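Long-range contact in glucoamylase (Thermoanaerobacterium thermosaccharolyticum, PDB 1LF6), which hydrolyses terminal alpha-1,4-linked glucose residues from the non-reducing ends of glucans, and probably cleaves isomaltose too: residues 146-157 / 230-239. Numbering follows the deposited sequence.
Sequences IHDYKLYLAYDP and IIEGAEIDLT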
loop_
_atom_site.group_PDB
_atom_site.type_symbol
_atom_site.label_atom_id
_atom_site.label_comp_id
_atom_site.label_asym_id
_atom_site.label_seq_id
_atom_site.Cartn_x
_atom_site.Cartn_y
_atom_site.Cartn_z
ATOM N N ILE A 146 7.599 17.413 35.274
ATOM C CA ILE A 146 6.484 17.329 34.345
ATOM C C ILE A 146 5.666 18.616 34.375
ATOM O O ILE A 146 5.150 19.052 33.345
ATOM C CB ILE A 146 5.565 16.121 34.677
ATOM C CG1 ILE A 146 4.461 15.998 33.623
ATOM C CG2 ILE A 146 4.966 16.279 36.068
ATOM C CD1 ILE A 146 3.551 14.797 33.818
ATOM N N HIS A 147 5.556 19.228 35.552
ATOM C CA HIS A 147 4.794 20.465 35.692
ATOM C C HIS A 147 5.441 21.613 34.930
ATOM O O HIS A 147 4.880 22.702 34.845
ATOM C CB HIS A 147 4.647 20.851 37.169
ATOM C CG HIS A 147 3.867 19.863 37.977
ATOM N ND1 HIS A 147 4.350 18.612 38.290
ATOM C CD2 HIS A 147 2.627 19.934 38.517
ATOM C CE1 HIS A 147 3.441 17.953 38.987
ATOM N NE2 HIS A 147 2.386 18.733 39.138
ATOM N N ASP A 148 6.621 21.364 34.375
ATOM C CA ASP A 148 7.329 22.388 33.616
ATOM C C ASP A 148 7.019 22.274 32.127
ATOM O O ASP A 148 7.571 23.014 31.311
ATOM C CB ASP A 148 8.838 22.262 33.829
ATOM C CG ASP A 148 9.238 22.440 35.280
ATOM O OD1 ASP A 148 8.881 23.481 35.876
ATOM O OD2 ASP A 148 9.916 21.542 35.827
ATOM N N TYR A 149 6.124 21.354 31.780
ATOM C CA TYR A 149 5.768 21.137 30.386
ATOM C C TYR A 149 4.271 21.217 30.109
ATOM O O TYR A 149 3.442 21.041 31.004
ATOM C CB TYR A 149 6.292 19.770 29.930
ATOM C CG TYR A 149 7.797 19.639 29.989
ATOM C CD1 TYR A 149 8.607 20.273 29.048
ATOM C CD2 TYR A 149 8.415 18.898 30.996
ATOM C CE1 TYR A 149 9.996 20.172 29.106
ATOM C CE2 TYR A 149 9.805 18.791 31.064
ATOM C CZ TYR A 149 10.588 19.429 30.117
ATOM O OH TYR A 149 11.959 19.323 30.169
ATOM N N LYS A 150 3.940 21.497 28.854
ATOM C CA LYS A 150 2.553 21.571 28.413
ATOM C C LYS A 150 2.438 20.609 27.237
ATOM O O LYS A 150 3.322 20.559 26.384
ATOM C CB LYS A 150 2.190 22.989 27.958
ATOM C CG LYS A 150 1.973 24.001 29.076
ATOM C CD LYS A 150 3.274 24.382 29.763
ATOM C CE LYS A 150 3.041 25.494 30.781
ATOM N NZ LYS A 150 4.259 25.791 31.584
ATOM N N LEU A 151 1.354 19.845 27.193
ATOM C CA LEU A 151 1.160 18.889 26.113
ATOM C C LEU A 151 -0.113 19.196 25.341
ATOM O O LEU A 151 -1.192 19.308 25.926
ATOM C CB LEU A 151 1.093 17.468 26.676
ATOM C CG LEU A 151 0.939 16.340 25.658
ATOM C CD1 LEU A 151 2.193 16.232 24.805
ATOM C CD2 LEU A 151 0.683 15.036 26.394
ATOM N N TYR A 152 0.017 19.333 24.026
ATOM C CA TYR A 152 -1.134 19.628 23.184
ATOM C C TYR A 152 -1.298 18.593 22.078
ATOM O O TYR A 152 -0.320 18.070 21.545
ATOM C CB TYR A 152 -1.002 21.027 22.570
ATOM C CG TYR A 152 -0.680 22.113 23.576
ATOM C CD1 TYR A 152 0.636 22.365 23.960
ATOM C CD2 TYR A 152 -1.694 22.878 24.157
ATOM C CE1 TYR A 152 0.937 23.350 24.898
ATOM C CE2 TYR A 152 -1.405 23.864 25.099
ATOM C CZ TYR A 152 -0.086 24.093 25.465
ATOM O OH TYR A 152 0.209 25.058 26.403
ATOM N N LEU A 153 -2.552 18.307 21.746
ATOM C CA LEU A 153 -2.888 17.343 20.709
ATOM C C LEU A 153 -3.465 18.096 19.515
ATOM O O LEU A 153 -4.388 18.898 19.670
ATOM C CB LEU A 153 -3.921 16.344 21.239
ATOM C CG LEU A 153 -4.346 15.201 20.309
ATOM C CD1 LEU A 153 -3.144 14.321 20.015
ATOM C CD2 LEU A 153 -5.454 14.384 20.961
ATOM N N ALA A 154 -2.919 17.840 18.328
ATOM C CA ALA A 154 -3.388 18.497 17.109
ATOM C C ALA A 154 -3.962 17.470 16.144
ATOM O O ALA A 154 -3.239 16.639 15.599
ATOM C CB ALA A 154 -2.245 19.257 16.448
ATOM N N TYR A 155 -5.275 17.533 15.952
ATOM C CA TYR A 155 -5.988 16.626 15.064
ATOM C C TYR A 155 -6.315 17.343 13.758
ATOM O O TYR A 155 -6.974 18.380 13.769
ATOM C CB TYR A 155 -7.279 16.158 15.743
ATOM C CG TYR A 155 -8.270 15.477 14.827
ATOM C CD1 TYR A 155 -7.896 14.381 14.052
ATOM C CD2 TYR A 155 -9.590 15.926 14.740
ATOM C CE1 TYR A 155 -8.811 13.745 13.216
ATOM C CE2 TYR A 155 -10.511 15.296 13.909
ATOM C CZ TYR A 155 -10.114 14.206 13.149
ATOM O OH TYR A 155 -11.022 13.576 12.333
ATOM N N ASP A 156 -5.861 16.791 12.635
ATOM C CA ASP A 156 -6.127 17.406 11.337
ATOM C C ASP A 156 -7.070 16.566 10.482
ATOM O O ASP A 156 -6.651 15.616 9.822
ATOM C CB ASP A 156 -4.823 17.629 10.574
ATOM C CG ASP A 156 -5.034 18.387 9.281
ATOM O OD1 ASP A 156 -4.041 18.634 8.576
ATOM O OD2 ASP A 156 -6.192 18.742 8.968
ATOM N N PRO A 157 -8.362 16.910 10.477
ATOM C CA PRO A 157 -9.303 16.135 9.674
ATOM C C PRO A 157 -9.302 16.508 8.194
ATOM O O PRO A 157 -9.275 17.689 7.836
ATOM C CB PRO A 157 -10.639 16.434 10.340
ATOM C CG PRO A 157 -10.476 17.858 10.753
ATOM C CD PRO A 157 -9.073 17.887 11.324
ATOM N N ILE A 230 -8.895 23.122 8.568
ATOM C CA ILE A 230 -8.818 23.305 10.005
ATOM C C ILE A 230 -7.930 22.321 10.754
ATOM O O ILE A 230 -7.495 21.307 10.215
ATOM C CB ILE A 230 -10.221 23.234 10.615
ATOM C CG1 ILE A 230 -10.798 21.832 10.421
ATOM C CG2 ILE A 230 -11.125 24.259 9.940
ATOM C CD1 ILE A 230 -12.157 21.622 11.065
ATOM N N ILE A 231 -7.675 22.652 12.015
ATOM C CA ILE A 231 -6.875 21.827 12.907
ATOM C C ILE A 231 -7.562 21.862 14.273
ATOM O O ILE A 231 -7.725 22.927 14.877
ATOM C CB ILE A 231 -5.445 22.374 13.027
ATOM C CG1 ILE A 231 -4.780 22.359 11.649
ATOM C CG2 ILE A 231 -4.649 21.544 14.035
ATOM C CD1 ILE A 231 -3.394 22.925 11.634
ATOM N N GLU A 232 -7.996 20.702 14.742
ATOM C CA GLU A 232 -8.664 20.626 16.028
ATOM C C GLU A 232 -7.629 20.341 17.106
ATOM O O GLU A 232 -7.144 19.219 17.237
ATOM C CB GLU A 232 -9.759 19.555 15.974
ATOM C CG GLU A 232 -10.788 19.878 14.898
ATOM C CD GLU A 232 -12.064 19.067 14.991
ATOM O OE1 GLU A 232 -13.103 19.564 14.500
ATOM O OE2 GLU A 232 -12.039 17.942 15.542
ATOM N N GLY A 233 -7.273 21.387 17.847
ATOM C CA GLY A 233 -6.278 21.268 18.897
ATOM C C GLY A 233 -6.865 21.212 20.293
ATOM O O GLY A 233 -7.982 21.671 20.534
ATOM N N ALA A 234 -6.105 20.636 21.217
ATOM C CA ALA A 234 -6.545 20.515 22.597
ATOM C C ALA A 234 -5.345 20.315 23.504
ATOM O O ALA A 234 -4.341 19.724 23.105
ATOM C CB ALA A 234 -7.512 19.342 22.742
ATOM N N GLU A 235 -5.447 20.829 24.723
ATOM C CA GLU A 235 -4.378 20.683 25.693
ATOM C C GLU A 235 -4.729 19.537 26.633
ATOM O O GLU A 235 -5.889 19.349 27.005
ATOM C CB GLU A 235 -4.185 21.982 26.483
ATOM C CG GLU A 235 -3.229 21.862 27.668
ATOM C CD GLU A 235 -2.809 23.216 28.216
ATOM O OE1 GLU A 235 -3.668 24.120 28.289
ATOM O OE2 GLU A 235 -1.622 23.372 28.578
ATOM N N ILE A 236 -3.718 18.756 26.993
ATOM C CA ILE A 236 -3.911 17.629 27.889
ATOM C C ILE A 236 -3.527 18.076 29.296
ATOM O O ILE A 236 -2.429 18.591 29.510
ATOM C CB ILE A 236 -3.021 16.436 27.470
ATOM C CG1 ILE A 236 -3.289 16.074 26.004
ATOM C CG2 ILE A 236 -3.288 15.243 28.375
ATOM C CD1 ILE A 236 -4.715 15.653 25.715
ATOM N N ASP A 237 -4.435 17.890 30.247
ATOM C CA ASP A 237 -4.174 18.279 31.631
ATOM C C ASP A 237 -3.216 17.259 32.246
ATOM O O ASP A 237 -3.649 16.234 32.778
ATOM C CB ASP A 237 -5.479 18.304 32.432
ATOM C CG ASP A 237 -5.325 18.991 33.782
ATOM O OD1 ASP A 237 -4.259 18.836 34.416
ATOM O OD2 ASP A 237 -6.275 19.677 34.212
ATOM N N LEU A 238 -1.920 17.541 32.168
ATOM C CA LEU A 238 -0.909 16.643 32.708
ATOM C C LEU A 238 -1.021 16.466 34.218
ATOM O O LEU A 238 -0.854 15.359 34.733
ATOM C CB LEU A 238 0.494 17.146 32.358
ATOM C CG LEU A 238 0.911 17.052 30.889
ATOM C CD1 LEU A 238 2.297 17.660 30.710
ATOM C CD2 LEU A 238 0.904 15.595 30.443
ATOM N N THR A 239 -1.306 17.553 34.928
ATOM C CA THR A 239 -1.427 17.483 36.377
ATOM C C THR A 239 -2.542 16.525 36.785
ATOM O O THR A 239 -2.590 16.077 37.928
ATOM C CB THR A 239 -1.702 18.872 36.989
ATOM O OG1 THR A 239 -3.030 19.295 36.657
ATOM C CG2 THR A 239 -0.699 19.888 36.458
HETATM O O HOH W 1 -0.778 20.275 28.919
HETATM O O HOH W 2 -2.043 26.203 27.353
#
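Ala234 O is gripped by Leu153 N at 2.7 Å, in a nearly straight bond of 171°, and the CA-H of Tyr152 adds a weaker contact to the same oxygen. The return bond from Ala234 N to Leu153 O is more bent, and Gly233 CA closes on that acceptor as well. Further along, Tyr155 and Glu232 exchange a second pair of backbone bonds, Glu232 N to Tyr155 O at 2.7 Å.

How neighbouring antiparallel strands sort their side chains by face is well illustrated here. Strands 150-157 and 230-236 lie side by side within one antiparallel sheet of the N-terminal beta-sandwich, with strand 70-80 pairing along the other edge of 150-157. Leu151, Leu153, Tyr155 and Ile236 face inward onto strand 243-251 of the opposing sheet. There Glu232 runs alongside Tyr155 and sets OE2 in the ring plane at its edge, 3.3 Å from CD2, while Tyr155 OH bonds Thr188.

On the other face, the aliphatic part of Glu235 lies along Tyr152, its CB 3.5 Å from Tyr152 CD2. With CG anti to the backbone N (chi1 171°) and the chain extended, its carboxylate is carried to the phenol end, the two planes 26° apart; a water joins Tyr152 OH to Glu235 OE1. A leucine at Tyr152 would probably leave that water without its phenol partner and the Glu235 carboxylate freer to swing. Beyond the strands, Leu238 inserts CD1 beside Ile146 CG1 (4.0 Å) and crosses Leu151 at about a right angle, with Phe139 touching all three.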